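Lipoprotein signal peptidase (Staphylococcus aureus, PDB 6RYO) removes signal peptides from bacterial prolipoproteins as a membrane-embedded aspartic peptidase, cutting just before the diacylglyceryl-modified cysteine. Local coordinates at residues F40-I43 with F44-T48; I31-S34 with I35-V39; Y50-A53 with T54-I58. All coordinates share one frame; numbering follows the deposited sequence.

In the fold
The three interactions follow one another along helix 31-55, which is predicted to cross the membrane over most of its length. From the N terminus, interaction 2 (31-39) makes up the first turns, interaction 1 (40-48) the middle and interaction 3 (50-58) the end, where the chain leaves the helix. Each is local, between neighbours one turn apart; none closes a loop, nests within another or crosses it. The centres of interactions 2 and 3 lie about 28 Å apart. Interactions 2 and 1 pack on helix 114-137 and share two monoolein molecules; interaction 1 also reaches helix 158-174, and interaction 3 meets strand 69-76.

Interaction 1 of 3, residues F40-I43 with F44-T48; sequences FVVI and FDQVT. With OLC ((2R)-2,3-dihydroxypropyl (9Z)-octadec-9-enoate), chain F; OLC ((2R)-2,3-dihydroxypropyl (9Z)-octadec-9-enoate), chain E.
Midway along helix 31-55, a predicted membrane-spanning helix, Phe40 and Phe44 lie one turn apart with their rings side by side and pointing the same way. Phe44 CE2 comes 3.9 Å from Phe40 CD1, entering at the edge of the Phe40 ring near its plane. The Phe44 ring in turn has its own edge against Phe40 O, with CD2 3.1 Å from that oxygen. CG of Phe44 stands beside its backbone N (chi1 -83°), which tips the ring back over the preceding turn. The same carbonyl accepts Phe44 N at 3.2 Å, from above its plane rather than on a lone pair.

A monoolein chain runs past both aromatic residues, its C7 at 3.7 Å from Phe40 CB and its C13 at 3.6 Å from Phe44 CB. A second monoolein meets Ile43 CD1 through C10 at 3.7 Å. Val42 and Gln46 also lie alongside each other, where Val42 CG1 is 4.1 Å from Gln46 CG, and the Gln46 chain bends at chi2 (-60°) so that its amide leads away to Asp133, bonded through NE2.

Asp45, by contrast, is buried and polar. Its OD2 accepts the backbone N of Ala159 and its OD1 forms a salt bridge with Lys49; its side chain is about 7 Å from those of Asp142 and Asp160, the predicted catalytic pair. The helix thus turns hydrocarbon to lipid and an aspartate inward, where the amide and the lysine would be expected to favour its charged form close to the probable active site.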
loop_
_atom_site.group_PDB
_atom_site.type_symbol
_atom_site.label_atom_id
_atom_site.label_comp_id
_atom_site.label_asym_id
_atom_site.label_seq_id
_atom_site.Cartn_x
_atom_site.Cartn_y
_atom_site.Cartn_z
ATOM N N PHE A 40 -9.778 -1.409 7.470
ATOM C CA PHE A 40 -8.799 -1.863 8.453
ATOM C C PHE A 40 -7.367 -1.647 7.978
ATOM O O PHE A 40 -6.483 -1.362 8.793
ATOM C CB PHE A 40 -9.030 -3.339 8.791
ATOM C CG PHE A 40 -9.957 -3.558 9.955
ATOM C CD1 PHE A 40 -9.540 -3.292 11.249
ATOM C CD2 PHE A 40 -11.242 -4.038 9.758
ATOM C CE1 PHE A 40 -10.388 -3.493 12.324
ATOM C CE2 PHE A 40 -12.095 -4.242 10.828
ATOM C CZ PHE A 40 -11.667 -3.970 12.112
ATOM N N VAL A 41 -7.115 -1.771 6.673
ATOM C CA VAL A 41 -5.765 -1.563 6.155
ATOM C C VAL A 41 -5.379 -0.091 6.238
ATOM O O VAL A 41 -4.277 0.255 6.677
ATOM C CB VAL A 41 -5.651 -2.096 4.713
ATOM C CG1 VAL A 41 -4.330 -1.665 4.092
ATOM C CG2 VAL A 41 -5.770 -3.607 4.697
ATOM N N VAL A 42 -6.281 0.798 5.814
ATOM C CA VAL A 42 -5.983 2.229 5.822
ATOM C C VAL A 42 -5.804 2.733 7.248
ATOM O O VAL A 42 -4.910 3.542 7.527
ATOM C CB VAL A 42 -7.084 3.008 5.080
ATOM C CG1 VAL A 42 -6.909 4.504 5.288
ATOM C CG2 VAL A 42 -7.053 2.676 3.603
ATOM N N ILE A 43 -6.653 2.273 8.170
ATOM C CA ILE A 43 -6.537 2.689 9.567
ATOM C C ILE A 43 -5.162 2.330 10.115
ATOM O O ILE A 43 -4.450 3.181 10.660
ATOM C CB ILE A 43 -7.663 2.062 10.412
ATOM C CG1 ILE A 43 -9.014 2.682 10.056
ATOM C CG2 ILE A 43 -7.384 2.245 11.897
ATOM C CD1 ILE A 43 -9.122 4.142 10.412
ATOM N N PHE A 44 -4.759 1.066 9.955
ATOM C CA PHE A 44 -3.483 0.626 10.509
ATOM C C PHE A 44 -2.297 1.238 9.775
ATOM O O PHE A 44 -1.244 1.452 10.382
ATOM C CB PHE A 44 -3.393 -0.897 10.482
ATOM C CG PHE A 44 -4.069 -1.562 11.645
ATOM C CD1 PHE A 44 -3.513 -1.496 12.912
ATOM C CD2 PHE A 44 -5.258 -2.250 11.477
ATOM C CE1 PHE A 44 -4.131 -2.103 13.988
ATOM C CE2 PHE A 44 -5.881 -2.860 12.549
ATOM C CZ PHE A 44 -5.316 -2.786 13.806
ATOM N N ASP A 45 -2.435 1.519 8.479
ATOM C CA ASP A 45 -1.352 2.187 7.767
ATOM C C ASP A 45 -1.207 3.631 8.228
ATOM O O ASP A 45 -0.095 4.102 8.491
ATOM C CB ASP A 45 -1.584 2.122 6.259
ATOM C CG ASP A 45 -0.724 3.109 5.496
ATOM O OD1 ASP A 45 -1.175 4.254 5.278
ATOM O OD2 ASP A 45 0.417 2.747 5.137
ATOM N N GLN A 46 -2.327 4.349 8.333
ATOM C CA GLN A 46 -2.266 5.752 8.725
ATOM C C GLN A 46 -1.863 5.906 10.186
ATOM O O GLN A 46 -1.127 6.837 10.536
ATOM C CB GLN A 46 -3.609 6.429 8.458
ATOM C CG GLN A 46 -3.862 6.719 6.987
ATOM C CD GLN A 46 -2.812 7.638 6.393
ATOM O OE1 GLN A 46 -2.442 8.649 6.993
ATOM N NE2 GLN A 46 -2.319 7.287 5.210
ATOM N N VAL A 47 -2.332 5.007 11.053
ATOM C CA VAL A 47 -1.969 5.082 12.464
ATOM C C VAL A 47 -0.478 4.818 12.647
ATOM O O VAL A 47 0.233 5.611 13.273
ATOM C CB VAL A 47 -2.825 4.111 13.297
ATOM C CG1 VAL A 47 -2.204 3.903 14.667
ATOM C CG2 VAL A 47 -4.247 4.646 13.439
ATOM N N THR A 48 0.020 3.713 12.085
ATOM C CA THR A 48 1.432 3.369 12.234
ATOM C C THR A 48 2.331 4.455 11.654
ATOM O O THR A 48 3.341 4.829 12.263
ATOM C CB THR A 48 1.723 2.025 11.565
ATOM O OG1 THR A 48 1.160 2.014 10.247
ATOM C CG2 THR A 48 1.139 0.881 12.384
HETATM C C10 OLC F . -3.718 -6.474 9.527
HETATM C C9 OLC F . -4.944 -6.679 9.097
HETATM C C11 OLC F . -2.949 -5.222 9.112
HETATM C C8 OLC F . -5.623 -5.668 8.172
HETATM C C24 OLC F . -17.003 -10.192 7.707
HETATM C C12 OLC F . -1.731 -5.071 10.021
HETATM C C7 OLC F . -6.970 -6.198 7.676
HETATM C C13 OLC F . -1.125 -3.681 9.848
HETATM C C6 OLC F . -7.291 -7.556 8.300
HETATM C C14 OLC F . -0.591 -3.193 11.192
HETATM C C5 OLC F . -8.676 -8.016 7.854
HETATM C C4 OLC F . -9.737 -7.362 8.735
HETATM C C3 OLC F . -10.926 -8.307 8.871
HETATM C C2 OLC F . -11.520 -8.598 7.494
HETATM C C21 OLC F . -14.681 -10.233 6.776
HETATM C C1 OLC F . -12.559 -9.705 7.623
HETATM C C22 OLC F . -15.715 -11.005 7.595
HETATM O O19 OLC F . -12.208 -10.832 7.738
HETATM O O25 OLC F . -18.102 -10.983 7.346
HETATM O O23 OLC F . -15.986 -12.228 6.968
HETATM O O20 OLC F . -13.927 -9.405 7.615
HETATM C C10 OLC E . -10.659 5.801 7.537
HETATM C C9 OLC E . -10.578 5.309 6.318
HETATM C C11 OLC E . -12.025 5.993 8.194
HETATM C C8 OLC E . -11.849 4.933 5.561
HETATM C C24 OLC E . -14.915 -1.768 -4.288
HETATM C C12 OLC E . -11.831 6.611 9.575
HETATM C C7 OLC E . -11.521 4.772 4.079
HETATM C C6 OLC E . -10.978 3.368 3.826
HETATM C C5 OLC E . -11.287 2.971 2.385
HETATM C C4 OLC E . -12.803 2.914 2.197
HETATM C C3 OLC E . -13.139 2.920 0.707
HETATM C C2 OLC E . -12.407 1.773 0.015
HETATM C C21 OLC E . -13.555 -0.100 -3.049
HETATM C C1 OLC E . -13.181 1.335 -1.226
HETATM C C22 OLC E . -13.883 -1.584 -3.177
HETATM O O19 OLC E . -14.063 2.009 -1.644
HETATM O O25 OLC E . -16.128 -1.189 -3.893
HETATM O O23 OLC E . -12.716 -2.289 -3.493
HETATM O O20 OLC E . -12.854 0.128 -1.859
#

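Interaction 2 of 3, residues I31-S34 with I35-V39; sequences IGTS and ILIAV. With OLC ((2R)-2,3-dihydroxypropyl (9Z)-octadec-9-enoate), chain F; OLC ((2R)-2,3-dihydroxypropyl (9Z)-octadec-9-enoate), chain E.
Ile31 lies alongside Ile35, the two chains pointing the same way, with Ile31 CG1 3.7 Å from Ile35 CD1. The end of Ile35, its CD1, thus lies against the middle of the Ile31 chain, at CG1, with Ile31 CD1 beside it. Behind this apolar pair the backbone carbonyl of Ile31 accepts Ile35 N, and CG1 of Ile35 rests against the same oxygen.

Leu36 is held differently. Its CG occupies the crowded position between backbone N and carbonyl carbon (chi1 68°), a placing that brings CD2 to 3.2 Å from Gly32 O. The other methyl, CD1, turns to a monoolein and meets its ester oxygen O20 at 3.3 Å. The same lipid touches Thr33, whose CG2 stands 3.6 Å from C21, and Ile37, whose CG1 is 3.7 Å from C2.

Thr33 and Ile37 form a second side-by-side pair, Thr33 CG2 3.9 Å from Ile37 CD1, one turn apart (i to i+4). These are the opening turns of helix 31-55, whose predicted transmembrane part begins at Ile35. Here the lipid's glycerol and ester groups lie beside Thr33 and Leu36, while its acyl chain continues along the later turns. The buried Ser34 turns its hydroxyl back along the helix, OG beside its own backbone N (chi1 -59°), where it bonds to Phe30 O. Its carbonyl accepts Ala38 N at 3.0 Å and has a weak hydrogen bond from Ser121 OG as well. Ala38 CB touches C2 of a second monoolein at 3.7 Å, whereas Ile37 packs on Val118, Ser121 and Leu122 of helix 114-137.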
loop_
_atom_site.group_PDB
_atom_site.type_symbol
_atom_site.label_atom_id
_atom_site.label_comp_id
_atom_site.label_asym_id
_atom_site.label_seq_id
_atom_site.Cartn_x
_atom_site.Cartn_y
_atom_site.Cartn_z
ATOM N N ILE A 31 -19.399 -6.288 -0.975
ATOM C CA ILE A 31 -19.076 -4.911 -0.612
ATOM C C ILE A 31 -18.816 -4.788 0.887
ATOM O O ILE A 31 -17.957 -4.010 1.317
ATOM C CB ILE A 31 -20.197 -3.964 -1.080
ATOM C CG1 ILE A 31 -19.901 -2.522 -0.660
ATOM C CG2 ILE A 31 -21.542 -4.421 -0.544
ATOM C CD1 ILE A 31 -20.946 -1.525 -1.111
ATOM N N GLY A 32 -19.543 -5.552 1.706
ATOM C CA GLY A 32 -19.329 -5.482 3.142
ATOM C C GLY A 32 -17.943 -5.944 3.551
ATOM O O GLY A 32 -17.286 -5.311 4.380
ATOM N N THR A 33 -17.476 -7.048 2.967
ATOM C CA THR A 33 -16.147 -7.554 3.300
ATOM C C THR A 33 -15.052 -6.701 2.672
ATOM O O THR A 33 -14.022 -6.440 3.305
ATOM C CB THR A 33 -16.010 -9.012 2.854
ATOM O OG1 THR A 33 -17.010 -9.814 3.497
ATOM C CG2 THR A 33 -14.632 -9.550 3.212
ATOM N N SER A 34 -15.260 -6.249 1.433
ATOM C CA SER A 34 -14.210 -5.528 0.717
ATOM C C SER A 34 -13.888 -4.190 1.374
ATOM O O SER A 34 -12.713 -3.821 1.498
ATOM C CB SER A 34 -14.625 -5.324 -0.738
ATOM O OG SER A 34 -14.863 -6.569 -1.372
ATOM N N ILE A 35 -14.914 -3.453 1.803
ATOM C CA ILE A 35 -14.695 -2.099 2.310
ATOM C C ILE A 35 -14.009 -2.132 3.672
ATOM O O ILE A 35 -13.041 -1.399 3.909
ATOM C CB ILE A 35 -16.023 -1.324 2.358
ATOM C CG1 ILE A 35 -16.475 -0.975 0.937
ATOM C CG2 ILE A 35 -15.887 -0.074 3.216
ATOM C CD1 ILE A 35 -17.665 -0.055 0.885
ATOM N N LEU A 36 -14.490 -2.978 4.588
ATOM C CA LEU A 36 -13.872 -3.027 5.911
ATOM C C LEU A 36 -12.481 -3.647 5.868
ATOM O O LEU A 36 -11.678 -3.398 6.774
ATOM C CB LEU A 36 -14.772 -3.771 6.906
ATOM C CG LEU A 36 -15.055 -5.273 6.831
ATOM C CD1 LEU A 36 -13.996 -6.058 7.577
ATOM C CD2 LEU A 36 -16.427 -5.575 7.410
ATOM N N ILE A 37 -12.177 -4.446 4.844
ATOM C CA ILE A 37 -10.787 -4.809 4.586
ATOM C C ILE A 37 -9.987 -3.562 4.234
ATOM O O ILE A 37 -8.913 -3.311 4.790
ATOM C CB ILE A 37 -10.700 -5.873 3.476
ATOM C CG1 ILE A 37 -11.049 -7.255 4.029
ATOM C CG2 ILE A 37 -9.314 -5.887 2.852
ATOM C CD1 ILE A 37 -10.932 -8.372 3.014
ATOM N N ALA A 38 -10.513 -2.753 3.312
ATOM C CA ALA A 38 -9.864 -1.491 2.975
ATOM C C ALA A 38 -9.855 -0.541 4.166
ATOM O O ALA A 38 -8.898 0.218 4.355
ATOM C CB ALA A 38 -10.560 -0.846 1.776
ATOM N N VAL A 39 -10.910 -0.569 4.982
ATOM C CA VAL A 39 -10.957 0.287 6.165
ATOM C C VAL A 39 -9.870 -0.113 7.155
ATOM O O VAL A 39 -9.103 0.731 7.632
ATOM C CB VAL A 39 -12.354 0.241 6.809
ATOM C CG1 VAL A 39 -12.305 0.793 8.224
ATOM C CG2 VAL A 39 -13.349 1.029 5.970
HETATM C C10 OLC F . -3.718 -6.474 9.527
HETATM C C9 OLC F . -4.944 -6.679 9.097
HETATM C C11 OLC F . -2.949 -5.222 9.112
HETATM C C8 OLC F . -5.623 -5.668 8.172
HETATM C C24 OLC F . -17.003 -10.192 7.707
HETATM C C12 OLC F . -1.731 -5.071 10.021
HETATM C C7 OLC F . -6.970 -6.198 7.676
HETATM C C13 OLC F . -1.125 -3.681 9.848
HETATM C C6 OLC F . -7.291 -7.556 8.300
HETATM C C14 OLC F . -0.591 -3.193 11.192
HETATM C C5 OLC F . -8.676 -8.016 7.854
HETATM C C4 OLC F . -9.737 -7.362 8.735
HETATM C C3 OLC F . -10.926 -8.307 8.871
HETATM C C2 OLC F . -11.520 -8.598 7.494
HETATM C C21 OLC F . -14.681 -10.233 6.776
HETATM C C1 OLC F . -12.559 -9.705 7.623
HETATM C C22 OLC F . -15.715 -11.005 7.595
HETATM O O19 OLC F . -12.208 -10.832 7.738
HETATM O O25 OLC F . -18.102 -10.983 7.346
HETATM O O23 OLC F . -15.986 -12.228 6.968
HETATM O O20 OLC F . -13.927 -9.405 7.615
HETATM C C10 OLC E . -10.659 5.801 7.537
HETATM C C9 OLC E . -10.578 5.309 6.318
HETATM C C11 OLC E . -12.025 5.993 8.194
HETATM C C8 OLC E . -11.849 4.933 5.561
HETATM C C24 OLC E . -14.915 -1.768 -4.288
HETATM C C12 OLC E . -11.831 6.611 9.575
HETATM C C7 OLC E . -11.521 4.772 4.079
HETATM C C6 OLC E . -10.978 3.368 3.826
HETATM C C5 OLC E . -11.287 2.971 2.385
HETATM C C4 OLC E . -12.803 2.914 2.197
HETATM C C3 OLC E . -13.139 2.920 0.707
HETATM C C2 OLC E . -12.407 1.773 0.015
HETATM C C21 OLC E . -13.555 -0.100 -3.049
HETATM C C1 OLC E . -13.181 1.335 -1.226
HETATM C C22 OLC E . -13.883 -1.584 -3.177
HETATM O O19 OLC E . -14.063 2.009 -1.644
HETATM O O25 OLC E . -16.128 -1.189 -3.893
HETATM O O23 OLC E . -12.716 -2.289 -3.493
HETATM O O20 OLC E . -12.854 0.128 -1.859
#

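Interaction 3 of 3, residues Y50-A53 with T54-I58; sequences YIIA and TTMKI. With OLC ((2R)-2,3-dihydroxypropyl (9Z)-octadec-9-enoate), chain G.
One face of the Tyr50 ring carries the methyl of Thr54, a CH-pi contact in which CG2 sits 3.8 Å from the ring centroid and 22° off the ring normal. The methyl is displaced toward the rim, closest to the phenol end, with CG2 3.5 Å from CZ. CG of Tyr50 is anti to its backbone N, a torsion that brings the ring forward along the helix, with one face turned to the Thr54 methyl. A bound polyethylene glycol ether, probably from the crystallisation liquor, also approaches the tyrosine side chain.

Thr54 grips the carbonyl of Tyr50 twice. OG1 donates to Tyr50 O at 3.0 Å, and Thr54 N donates to the same oxygen at 3.2 Å with a bent N-H...O angle of 137°. The two donors come from opposite faces of the carbonyl plane. The first torsion of Thr54 (chi1 58°) sets OG1 between backbone N and carbonyl carbon, near Tyr50 O, and leaves CG2 to cover the ring, so a single rotamer serves both contacts.

Ile52 and Met56 lie side by side, with Ile52 CG2 3.7 Å from Met56 SD. The backbone bond behind them, Met56 N to Ile52 O, is weak at 3.3 Å, as befits the place where Met56 departs from helical geometry. A monoolein lies against both isoleucines, its C4 3.6 Å from Ile52 CD1 and 3.8 Å from Ile51 CG2.

Beyond the helix end, Lys57 N bonds to Asp60 OD2. The last turn of helix 31-55 rests on strand 69-76: Ile52 packs on Ile71 and Ser73, while Ala53 and, past the helix, Ile58 both touch Arg75.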
loop_
_atom_site.group_PDB
_atom_site.type_symbol
_atom_site.label_atom_id
_atom_site.label_comp_id
_atom_site.label_asym_id
_atom_site.label_seq_id
_atom_site.Cartn_x
_atom_site.Cartn_y
_atom_site.Cartn_z
ATOM N N TYR A 50 1.625 7.559 11.501
ATOM C CA TYR A 50 1.551 8.709 12.393
ATOM C C TYR A 50 2.303 8.469 13.696
ATOM O O TYR A 50 2.875 9.410 14.258
ATOM C CB TYR A 50 0.090 9.054 12.680
ATOM C CG TYR A 50 -0.088 10.205 13.641
ATOM C CD1 TYR A 50 -0.354 9.980 14.986
ATOM C CD2 TYR A 50 0.013 11.519 13.205
ATOM C CE1 TYR A 50 -0.517 11.031 15.868
ATOM C CE2 TYR A 50 -0.149 12.577 14.080
ATOM C CZ TYR A 50 -0.414 12.327 15.410
ATOM O OH TYR A 50 -0.574 13.381 16.283
ATOM N N ILE A 51 2.303 7.233 14.198
ATOM C CA ILE A 51 3.031 6.939 15.429
ATOM C C ILE A 51 4.523 7.174 15.229
ATOM O O ILE A 51 5.199 7.745 16.094
ATOM C CB ILE A 51 2.739 5.501 15.899
ATOM C CG1 ILE A 51 1.239 5.288 16.111
ATOM C CG2 ILE A 51 3.499 5.192 17.175
ATOM C CD1 ILE A 51 0.585 6.316 16.999
ATOM N N ILE A 52 5.054 6.759 14.076
ATOM C CA ILE A 52 6.474 6.947 13.791
ATOM C C ILE A 52 6.800 8.428 13.641
ATOM O O ILE A 52 7.871 8.888 14.058
ATOM C CB ILE A 52 6.874 6.152 12.533
ATOM C CG1 ILE A 52 6.470 4.686 12.677
ATOM C CG2 ILE A 52 8.368 6.272 12.277
ATOM C CD1 ILE A 52 6.955 4.052 13.949
ATOM N N ALA A 53 5.888 9.197 13.044
ATOM C CA ALA A 53 6.146 10.613 12.807
ATOM C C ALA A 53 6.228 11.408 14.104
ATOM O O ALA A 53 6.963 12.399 14.175
ATOM C CB ALA A 53 5.063 11.195 11.897
ATOM N N THR A 54 5.487 10.999 15.135
ATOM C CA THR A 54 5.391 11.777 16.365
ATOM C C THR A 54 6.252 11.242 17.503
ATOM O O THR A 54 6.394 11.928 18.522
ATOM C CB THR A 54 3.930 11.849 16.825
ATOM O OG1 THR A 54 3.425 10.524 17.025
ATOM C CG2 THR A 54 3.084 12.548 15.776
ATOM N N THR A 55 6.831 10.049 17.363
ATOM C CA THR A 55 7.697 9.492 18.393
ATOM C C THR A 55 9.171 9.503 18.023
ATOM O O THR A 55 10.009 9.267 18.900
ATOM C CB THR A 55 7.291 8.047 18.724
ATOM O OG1 THR A 55 6.906 7.361 17.525
ATOM C CG2 THR A 55 6.149 8.026 19.718
ATOM N N MET A 56 9.514 9.772 16.767
ATOM C CA MET A 56 10.882 9.613 16.299
ATOM C C MET A 56 11.283 10.812 15.452
ATOM O O MET A 56 10.469 11.681 15.129
ATOM C CB MET A 56 11.047 8.320 15.490
ATOM C CG MET A 56 10.591 7.066 16.219
ATOM S SD MET A 56 10.598 5.614 15.154
ATOM C CE MET A 56 12.327 5.546 14.693
ATOM N N LYS A 57 12.562 10.846 15.101
ATOM C CA LYS A 57 13.127 11.816 14.178
ATOM C C LYS A 57 13.618 11.092 12.933
ATOM O O LYS A 57 13.838 9.877 12.946
ATOM C CB LYS A 57 14.276 12.588 14.831
ATOM C CG LYS A 57 13.883 13.307 16.103
ATOM C CD LYS A 57 14.998 13.251 17.131
ATOM C CE LYS A 57 16.268 13.906 16.614
ATOM N NZ LYS A 57 17.358 13.848 17.628
ATOM N N ILE A 58 13.771 11.848 11.844
ATOM C CA ILE A 58 14.268 11.263 10.604
ATOM C C ILE A 58 15.655 10.687 10.844
ATOM O O ILE A 58 16.549 11.369 11.362
ATOM C CB ILE A 58 14.289 12.307 9.479
ATOM C CG1 ILE A 58 13.042 13.191 9.538
ATOM C CG2 ILE A 58 14.382 11.617 8.126
ATOM C CD1 ILE A 58 11.773 12.489 9.140
HETATM C C10 OLC G . 4.719 -3.960 11.237
HETATM C C9 OLC G . 4.297 -2.846 11.800
HETATM C C11 OLC G . 6.014 -4.629 11.694
HETATM C C8 OLC G . 5.083 -2.180 12.928
HETATM C C24 OLC G . 10.748 4.797 20.079
HETATM C C12 OLC G . 5.783 -6.132 11.857
HETATM C C7 OLC G . 4.195 -1.140 13.609
HETATM C C13 OLC G . 6.141 -6.857 10.563
HETATM C C6 OLC G . 5.043 -0.170 14.430
HETATM C C5 OLC G . 4.132 0.603 15.382
HETATM C C4 OLC G . 4.820 1.885 15.848
HETATM C C3 OLC G . 5.807 1.573 16.970
HETATM C C2 OLC G . 6.510 2.859 17.402
HETATM C C21 OLC G . 9.101 2.918 20.096
HETATM C C1 OLC G . 7.210 2.630 18.740
HETATM C C22 OLC G . 9.773 3.997 20.941
HETATM O O19 OLC G . 6.891 1.712 19.419
HETATM O O25 OLC G . 11.621 5.513 20.906
HETATM O O23 OLC G . 8.802 4.857 21.467
HETATM O O20 OLC G . 8.222 3.498 19.172
#